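Local coordinates for protein molybdopterin synthase catalytic subunit (Homo sapiens, PDB 5MPO) that transfers two sulfur atoms from the thiocarboxylated partner protein MOCS2A to precursor Z, building the dithiolene group of molybdopterin, at residues 82-85 and 86-89; 74-77 and 78-82; 97-100 and 101-105. All blocks are in the same frame, centred on the assembly; numbering follows the deposited sequence.

Contacts 1 and 2 are successive turns of helix 73-88, sharing Cys-82, with centres about 11 Å apart. In both, one face of the helix is buried on the mixed sheet and the other carries polar side chains. Contact 2 takes the first half of the helix, with regular backbone bonds and paired charges, one of them shared with a chain of another protein; contact 1 is the C-terminal end, where carbonyls take two donors and an indole closes the turn. Contact 3, about 26 Å from contact 1 between centres, has no helix: a buried arginine spans the bend between strands 91-99 and 101-104, joining the two sheets.

Contact 1 of 3, residues 82-85 and 86-89; sequences CSDI and RQKW
The C-terminal turn of helix 73-88 closes with Trp-89 set against Ile-85, one turn earlier. Trp-89 is the first residue to leave helical geometry, yet its N still donates to Ile-85 O at 3.0 Å, almost straight (170° at the hydrogen) and nearly in line with the carbonyl. The same oxygen takes a second donor, Lys-88 N at 3.2 Å, which sits well above the carbonyl plane. One turn is thus held by an i to i+4 and an i to i+3 bond on a single acceptor. Asp-84 O behaves similarly, accepting Gln-87 N at 3.0 Å and a weak bond from Lys-88 N, a mixture of i+3 and i+4 bonds consistent with the last turn narrowing.

The indole of Trp-89 has CG beside its own backbone N (chi1 -75°), which brings the six-membered ring back along the helix. Ile-85 CG2 touches Trp-89 CE3 at 4.1 Å, and Ile-85 CA lies at the ring edge, in its plane. Lys-88 CD covers one face of the Trp-89 ring, 3.6 Å above the plane, while Trp-89 NE1 bonds to Glu-124 of helix 119-136. Ile-85 is buried between that helix, through Ala-125, Tyr-128 and Ala-129, and Val-91 and Ile-94 of strand 91-99.

Arg-86 runs extended from CG to NE past Cys-82 O, which lies 3.4 Å from Arg-86 CG and accepts Arg-86 N. Its guanidinium continues to Asp-20 and to Lys-92 O, tying the helix end to neighbouring strands. On the polar side, Asp-84 and Gln-87 lie alongside one another with their planes 86° apart; the nearest atoms, OD1 and OE1, are two acceptors. This is the C-terminal turn, with i to i+3 bonds beside i to i+4, of a helix that packs on the sheet and against helix 119-136 and, after a two-residue link, leads into strand 91-99.

Contact 2 of 3, residues 74-77 and 78-82; sequences AENE and VRKIC
Val-78 packs against the backbone of Ala-74 on the buried side of helix 73-88, its CG2 3.2 Å from Ala-74 O, and Val-78 N donates to that same carbonyl. The next three residues repeat the pattern, with Arg-79 N on Glu-75 O, Lys-80 N on Asn-76 O and Ile-81 N on Glu-77 O. Ala-74 and Val-78 face Phe-24 and Ile-22 of strand 20-25, and Ile-81 lies on Val-137, which also touches Glu-77.

On the solvent side the exposed Arg-79 folds back over the helix. A bend at chi3 (-61°) lays one face of its guanidinium on the backbone, with Asn-76 CA 3.3 Å above the plane and Glu-75 C over the centre. Arg-79 NH2 donates to Asn-76 OD1 at 2.8 Å, the amide turned 54° from the guanidinium. Arg-79 NH1 passes Glu-75 CG at 3.5 Å, but its salt bridge to Glu-75 OE1 is long.

Glu-77 and Lys-80 make the firmer ion pair. The glutamate chain kinks at chi2 (-62°), and Glu-77 OE2 receives Lys-80 NZ on its syn side at 2.7 Å, somewhat out of the carboxylate plane. Lys-80 NZ also bridges to an acidic side chain of another protein's chain, and an aromatic side chain of that chain packs on Glu-77, so this pair belongs to a subunit interface. Polar pairs at i to i+3 and i to i+4 round the outer surface, with apolar residues facing inward, are typical of an amphipathic helix covering a sheet.

Contact 3 of 3, residues 97-100 and 101-105; sequences FHRL and GLVPV
The guanidinium of Arg-99 lies with one face over Val-103, whose CA sits 4.3 Å above the plane near its centre and whose CG2 comes in on the same face. This is the bend where strand 91-99 leaves the mixed sheet and strand 101-104 joins the smaller antiparallel sheet, part of the alpha/beta hammerhead fold of MoaE proteins. The two strand segments run 96° apart.

Arg-99 starts with CG anti to its N (chi1 -174°) and stays extended to NE, long enough to span the corner. Arg-99 CD reaches Val-103 CG2 at 4.1 Å, and Arg-99 NH2 passes Pro-104 CD at 3.8 Å. Arg-99 NH2 also comes within 2.8 Å of Leu-102 O, obliquely and at an angle too poor for a hydrogen bond. NH1 has its strong partner outside the bend, a salt bridge to Glu-107, which probably balances the charge of this buried arginine.

Gly-101 makes the corner itself with a positive phi of 73°. Before it, the His-98 ring meets Tyr-67 edge-to-face, and NE2 bonds to the backbone of another protein's chain. His-98 ND1 donates to Arg-99 O at 3.0 Å, the oxygen lying in the imidazole plane.

Contact 1 of 3, residues 82-85 and 86-89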
loop_
_atom_site.group_PDB
_atom_site.type_symbol
_atom_site.label_atom_id
_atom_site.label_comp_id
_atom_site.label_asym_id
_atom_site.label_seq_id
_atom_site.Cartn_x
_atom_site.Cartn_y
_atom_site.Cartn_z
ATOM N N CYS C 82 6.218 -11.088 10.620
ATOM C CA CYS C 82 7.277 -11.098 9.575
ATOM C C CYS C 82 7.558 -12.496 9.029
ATOM O O CYS C 82 7.622 -12.753 7.811
ATOM C CB CYS C 82 8.540 -10.439 10.077
ATOM S SG CYS C 82 8.274 -8.645 10.238
ATOM N N SER C 83 7.640 -13.409 9.957
ATOM C CA SER C 83 8.053 -14.750 9.679
ATOM C C SER C 83 6.919 -15.495 8.942
ATOM O O SER C 83 7.123 -16.255 8.018
ATOM C CB SER C 83 8.452 -15.365 11.042
ATOM O OG SER C 83 8.682 -16.736 10.935
ATOM N N ASP C 84 5.690 -15.263 9.346
ATOM C CA ASP C 84 4.582 -15.873 8.666
ATOM C C ASP C 84 4.419 -15.319 7.250
ATOM O O ASP C 84 4.144 -16.056 6.320
ATOM C CB ASP C 84 3.345 -15.655 9.502
ATOM C CG ASP C 84 3.350 -16.561 10.792
ATOM O OD1 ASP C 84 4.073 -17.600 10.865
ATOM O OD2 ASP C 84 2.606 -16.247 11.716
ATOM N N ILE C 85 4.598 -14.028 7.097
ATOM C CA ILE C 85 4.595 -13.422 5.803
ATOM C C ILE C 85 5.610 -14.098 4.896
ATOM O O ILE C 85 5.270 -14.458 3.785
ATOM C CB ILE C 85 4.880 -11.921 5.862
ATOM C CG1 ILE C 85 3.620 -11.174 6.319
ATOM C CG2 ILE C 85 5.323 -11.401 4.512
ATOM C CD1 ILE C 85 3.852 -9.715 6.590
ATOM N N ARG C 86 6.815 -14.323 5.380
ATOM C CA ARG C 86 7.833 -14.978 4.543
ATOM C C ARG C 86 7.554 -16.483 4.292
ATOM O O ARG C 86 8.162 -17.081 3.431
ATOM C CB ARG C 86 9.211 -14.810 5.158
ATOM C CG ARG C 86 9.685 -13.392 5.191
ATOM C CD ARG C 86 10.973 -13.267 5.997
ATOM N NE ARG C 86 11.347 -11.850 6.189
ATOM C CZ ARG C 86 11.837 -11.038 5.257
ATOM N NH1 ARG C 86 12.077 -11.460 4.041
ATOM N NH2 ARG C 86 12.125 -9.778 5.557
ATOM N N GLN C 87 6.625 -17.085 5.019
ATOM C CA GLN C 87 6.262 -18.468 4.757
ATOM C C GLN C 87 5.315 -18.548 3.547
ATOM O O GLN C 87 5.296 -19.523 2.822
ATOM C CB GLN C 87 5.803 -19.156 6.045
ATOM C CG GLN C 87 4.559 -20.047 5.914
ATOM C CD GLN C 87 4.057 -20.673 7.243
ATOM O OE1 GLN C 87 4.541 -20.355 8.368
ATOM N NE2 GLN C 87 3.081 -21.584 7.107
ATOM N N LYS C 88 4.598 -17.494 3.250
ATOM C CA LYS C 88 3.751 -17.528 2.078
ATOM C C LYS C 88 4.225 -16.745 0.829
ATOM O O LYS C 88 4.121 -17.238 -0.289
ATOM C CB LYS C 88 2.378 -16.993 2.442
ATOM C CG LYS C 88 1.470 -16.962 1.245
ATOM C CD LYS C 88 0.080 -16.670 1.619
ATOM C CE LYS C 88 -0.732 -16.595 0.365
ATOM N NZ LYS C 88 -2.080 -16.193 0.732
ATOM N N TRP C 89 4.681 -15.522 1.058
ATOM C CA TRP C 89 4.911 -14.520 0.056
ATOM C C TRP C 89 6.428 -14.292 -0.187
ATOM O O TRP C 89 7.178 -14.228 0.760
ATOM C CB TRP C 89 4.286 -13.212 0.530
ATOM C CG TRP C 89 2.791 -13.183 0.432
ATOM C CD1 TRP C 89 2.049 -13.181 -0.728
ATOM C CD2 TRP C 89 1.849 -13.119 1.497
ATOM N NE1 TRP C 89 0.725 -13.117 -0.447
ATOM C CE2 TRP C 89 0.553 -13.084 0.905
ATOM C CE3 TRP C 89 1.963 -13.045 2.888
ATOM C CZ2 TRP C 89 -0.634 -12.995 1.660
ATOM C CZ3 TRP C 89 0.767 -12.983 3.671
ATOM C CH2 TRP C 89 -0.513 -12.962 3.037
#

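Contact 2 of 3, residues 74-77 and 78-82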
loop_
_atom_site.group_PDB
_atom_site.type_symbol
_atom_site.label_atom_id
_atom_site.label_comp_id
_atom_site.label_asym_id
_atom_site.label_seq_id
_atom_site.Cartn_x
_atom_site.Cartn_y
_atom_site.Cartn_z
ATOM N N ALA C 74 5.083 -7.037 21.962
ATOM C CA ALA C 74 4.570 -6.475 20.719
ATOM C C ALA C 74 5.613 -6.592 19.639
ATOM O O ALA C 74 5.292 -6.902 18.499
ATOM C CB ALA C 74 4.205 -5.033 20.901
ATOM N N GLU C 75 6.861 -6.398 20.029
ATOM C CA GLU C 75 7.986 -6.702 19.153
ATOM C C GLU C 75 8.034 -8.151 18.682
ATOM O O GLU C 75 8.114 -8.426 17.469
ATOM C CB GLU C 75 9.284 -6.347 19.799
ATOM C CG GLU C 75 10.314 -5.914 18.776
ATOM C CD GLU C 75 11.335 -4.984 19.377
ATOM O OE1 GLU C 75 12.493 -5.013 18.882
ATOM O OE2 GLU C 75 10.952 -4.243 20.335
ATOM N N ASN C 76 7.946 -9.076 19.628
ATOM C CA ASN C 76 8.004 -10.475 19.269
ATOM C C ASN C 76 6.837 -10.822 18.322
ATOM O O ASN C 76 7.026 -11.632 17.366
ATOM C CB ASN C 76 7.989 -11.382 20.489
ATOM C CG ASN C 76 8.453 -12.804 20.162
ATOM O OD1 ASN C 76 9.525 -12.988 19.578
ATOM N ND2 ASN C 76 7.650 -13.822 20.537
ATOM N N GLU C 77 5.676 -10.203 18.559
ATOM C CA GLU C 77 4.462 -10.588 17.843
ATOM C C GLU C 77 4.551 -10.084 16.416
ATOM O O GLU C 77 4.206 -10.788 15.487
ATOM C CB GLU C 77 3.165 -10.110 18.503
ATOM C CG GLU C 77 2.687 -10.942 19.684
ATOM C CD GLU C 77 2.344 -12.385 19.422
ATOM O OE1 GLU C 77 1.431 -12.684 18.627
ATOM O OE2 GLU C 77 2.933 -13.248 20.114
ATOM N N VAL C 78 5.115 -8.914 16.249
ATOM C CA VAL C 78 5.465 -8.447 14.930
ATOM C C VAL C 78 6.542 -9.341 14.255
ATOM O O VAL C 78 6.407 -9.630 13.073
ATOM C CB VAL C 78 5.895 -6.995 14.957
ATOM C CG1 VAL C 78 6.361 -6.531 13.565
ATOM C CG2 VAL C 78 4.742 -6.106 15.455
ATOM N N ARG C 79 7.535 -9.842 14.988
ATOM C CA ARG C 79 8.486 -10.775 14.395
ATOM C C ARG C 79 7.766 -12.007 13.892
ATOM O O ARG C 79 8.174 -12.597 12.911
ATOM C CB ARG C 79 9.649 -11.189 15.359
ATOM C CG ARG C 79 10.658 -10.057 15.617
ATOM C CD ARG C 79 11.926 -10.406 16.420
ATOM N NE ARG C 79 11.584 -10.891 17.773
ATOM C CZ ARG C 79 11.644 -10.196 18.927
ATOM N NH1 ARG C 79 12.075 -8.931 18.978
ATOM N NH2 ARG C 79 11.251 -10.780 20.065
ATOM N N LYS C 80 6.750 -12.455 14.602
ATOM C CA LYS C 80 5.997 -13.582 14.124
ATOM C C LYS C 80 5.235 -13.240 12.829
ATOM O O LYS C 80 5.173 -14.038 11.886
ATOM C CB LYS C 80 4.985 -14.054 15.153
ATOM C CG LYS C 80 5.580 -14.952 16.204
ATOM C CD LYS C 80 4.485 -15.270 17.170
ATOM C CE LYS C 80 5.076 -15.646 18.511
ATOM N NZ LYS C 80 3.933 -15.638 19.486
ATOM N N ILE C 81 4.641 -12.063 12.800
ATOM C CA ILE C 81 4.028 -11.629 11.563
ATOM C C ILE C 81 5.016 -11.609 10.378
ATOM O O ILE C 81 4.673 -12.059 9.241
ATOM C CB ILE C 81 3.357 -10.285 11.785
ATOM C CG1 ILE C 81 2.093 -10.514 12.604
ATOM C CG2 ILE C 81 3.088 -9.551 10.458
ATOM C CD1 ILE C 81 1.564 -9.189 13.106
ATOM N N CYS C 82 6.218 -11.088 10.620
ATOM C CA CYS C 82 7.277 -11.098 9.575
ATOM C C CYS C 82 7.558 -12.496 9.029
ATOM O O CYS C 82 7.622 -12.753 7.811
ATOM C CB CYS C 82 8.540 -10.439 10.077
ATOM S SG CYS C 82 8.274 -8.645 10.238
#

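Contact 3 of 3, residues 97-100 and 101-105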
loop_
_atom_site.group_PDB
_atom_site.type_symbol
_atom_site.label_atom_id
_atom_site.label_comp_id
_atom_site.label_asym_id
_atom_site.label_seq_id
_atom_site.Cartn_x
_atom_site.Cartn_y
_atom_site.Cartn_z
ATOM N N PHE C 97 6.878 0.165 11.728
ATOM C CA PHE C 97 7.208 1.250 12.619
ATOM C C PHE C 97 5.956 1.660 13.298
ATOM O O PHE C 97 4.995 2.037 12.624
ATOM C CB PHE C 97 7.807 2.405 11.853
ATOM C CG PHE C 97 9.268 2.271 11.632
ATOM C CD1 PHE C 97 9.758 1.246 10.879
ATOM C CD2 PHE C 97 10.150 3.145 12.205
ATOM C CE1 PHE C 97 11.129 1.080 10.676
ATOM C CE2 PHE C 97 11.529 2.996 12.018
ATOM C CZ PHE C 97 12.028 1.950 11.245
ATOM N N HIS C 98 5.918 1.544 14.622
ATOM C CA HIS C 98 4.730 1.983 15.358
ATOM C C HIS C 98 5.089 3.053 16.370
ATOM O O HIS C 98 6.051 2.927 17.100
ATOM C CB HIS C 98 4.035 0.788 16.000
ATOM C CG HIS C 98 2.582 1.008 16.311
ATOM N ND1 HIS C 98 2.125 2.100 17.038
ATOM C CD2 HIS C 98 1.489 0.259 16.040
ATOM C CE1 HIS C 98 0.824 2.005 17.211
ATOM N NE2 HIS C 98 0.410 0.908 16.604
ATOM N N ARG C 99 4.330 4.137 16.380
ATOM C CA ARG C 99 4.585 5.245 17.294
ATOM C C ARG C 99 3.825 5.074 18.575
ATOM O O ARG C 99 2.703 4.579 18.573
ATOM C CB ARG C 99 4.213 6.558 16.657
ATOM C CG ARG C 99 4.589 7.766 17.487
ATOM C CD ARG C 99 4.461 8.985 16.633
ATOM N NE ARG C 99 4.359 10.150 17.473
ATOM C CZ ARG C 99 4.009 11.359 17.055
ATOM N NH1 ARG C 99 3.736 11.600 15.776
ATOM N NH2 ARG C 99 3.933 12.348 17.933
ATOM N N LEU C 100 4.440 5.464 19.687
ATOM C CA LEU C 100 3.804 5.271 20.986
ATOM C C LEU C 100 3.605 6.601 21.716
ATOM O O LEU C 100 4.271 7.557 21.412
ATOM C CB LEU C 100 4.628 4.281 21.806
ATOM C CG LEU C 100 4.576 2.824 21.352
ATOM C CD1 LEU C 100 5.258 1.898 22.351
ATOM C CD2 LEU C 100 3.137 2.357 21.138
ATOM N N GLY C 101 2.683 6.630 22.688
ATOM C CA GLY C 101 2.250 7.868 23.314
ATOM C C GLY C 101 1.356 8.681 22.380
ATOM O O GLY C 101 0.508 8.108 21.702
ATOM N N LEU C 102 1.574 9.992 22.324
ATOM C CA LEU C 102 0.644 10.932 21.702
ATOM C C LEU C 102 0.832 11.149 20.215
ATOM O O LEU C 102 1.864 11.670 19.743
ATOM C CB LEU C 102 0.685 12.298 22.419
ATOM C CG LEU C 102 0.011 12.230 23.809
ATOM C CD1 LEU C 102 0.384 13.459 24.626
ATOM C CD2 LEU C 102 -1.509 12.046 23.738
ATOM N N VAL C 103 -0.199 10.785 19.470
ATOM C CA VAL C 103 -0.157 10.921 18.009
ATOM C C VAL C 103 -1.256 11.907 17.680
ATOM O O VAL C 103 -2.449 11.545 17.694
ATOM C CB VAL C 103 -0.366 9.577 17.284
ATOM C CG1 VAL C 103 -0.168 9.737 15.784
ATOM C CG2 VAL C 103 0.601 8.556 17.856
ATOM N N PRO C 104 -0.870 13.163 17.440
ATOM C CA PRO C 104 -1.912 14.134 17.072
ATOM C C PRO C 104 -2.504 13.870 15.660
ATOM O O PRO C 104 -2.006 13.024 14.888
ATOM C CB PRO C 104 -1.173 15.471 17.129
ATOM C CG PRO C 104 0.223 15.100 16.756
ATOM C CD PRO C 104 0.474 13.756 17.400
ATOM N N VAL C 105 -3.578 14.597 15.377
ATOM C CA VAL C 105 -4.326 14.493 14.141
ATOM C C VAL C 105 -3.416 14.642 12.926
ATOM O O VAL C 105 -2.518 15.475 12.891
ATOM C CB VAL C 105 -5.458 15.542 14.084
ATOM C CG1 VAL C 105 -6.049 15.648 12.675
ATOM C CG2 VAL C 105 -6.558 15.189 15.099
#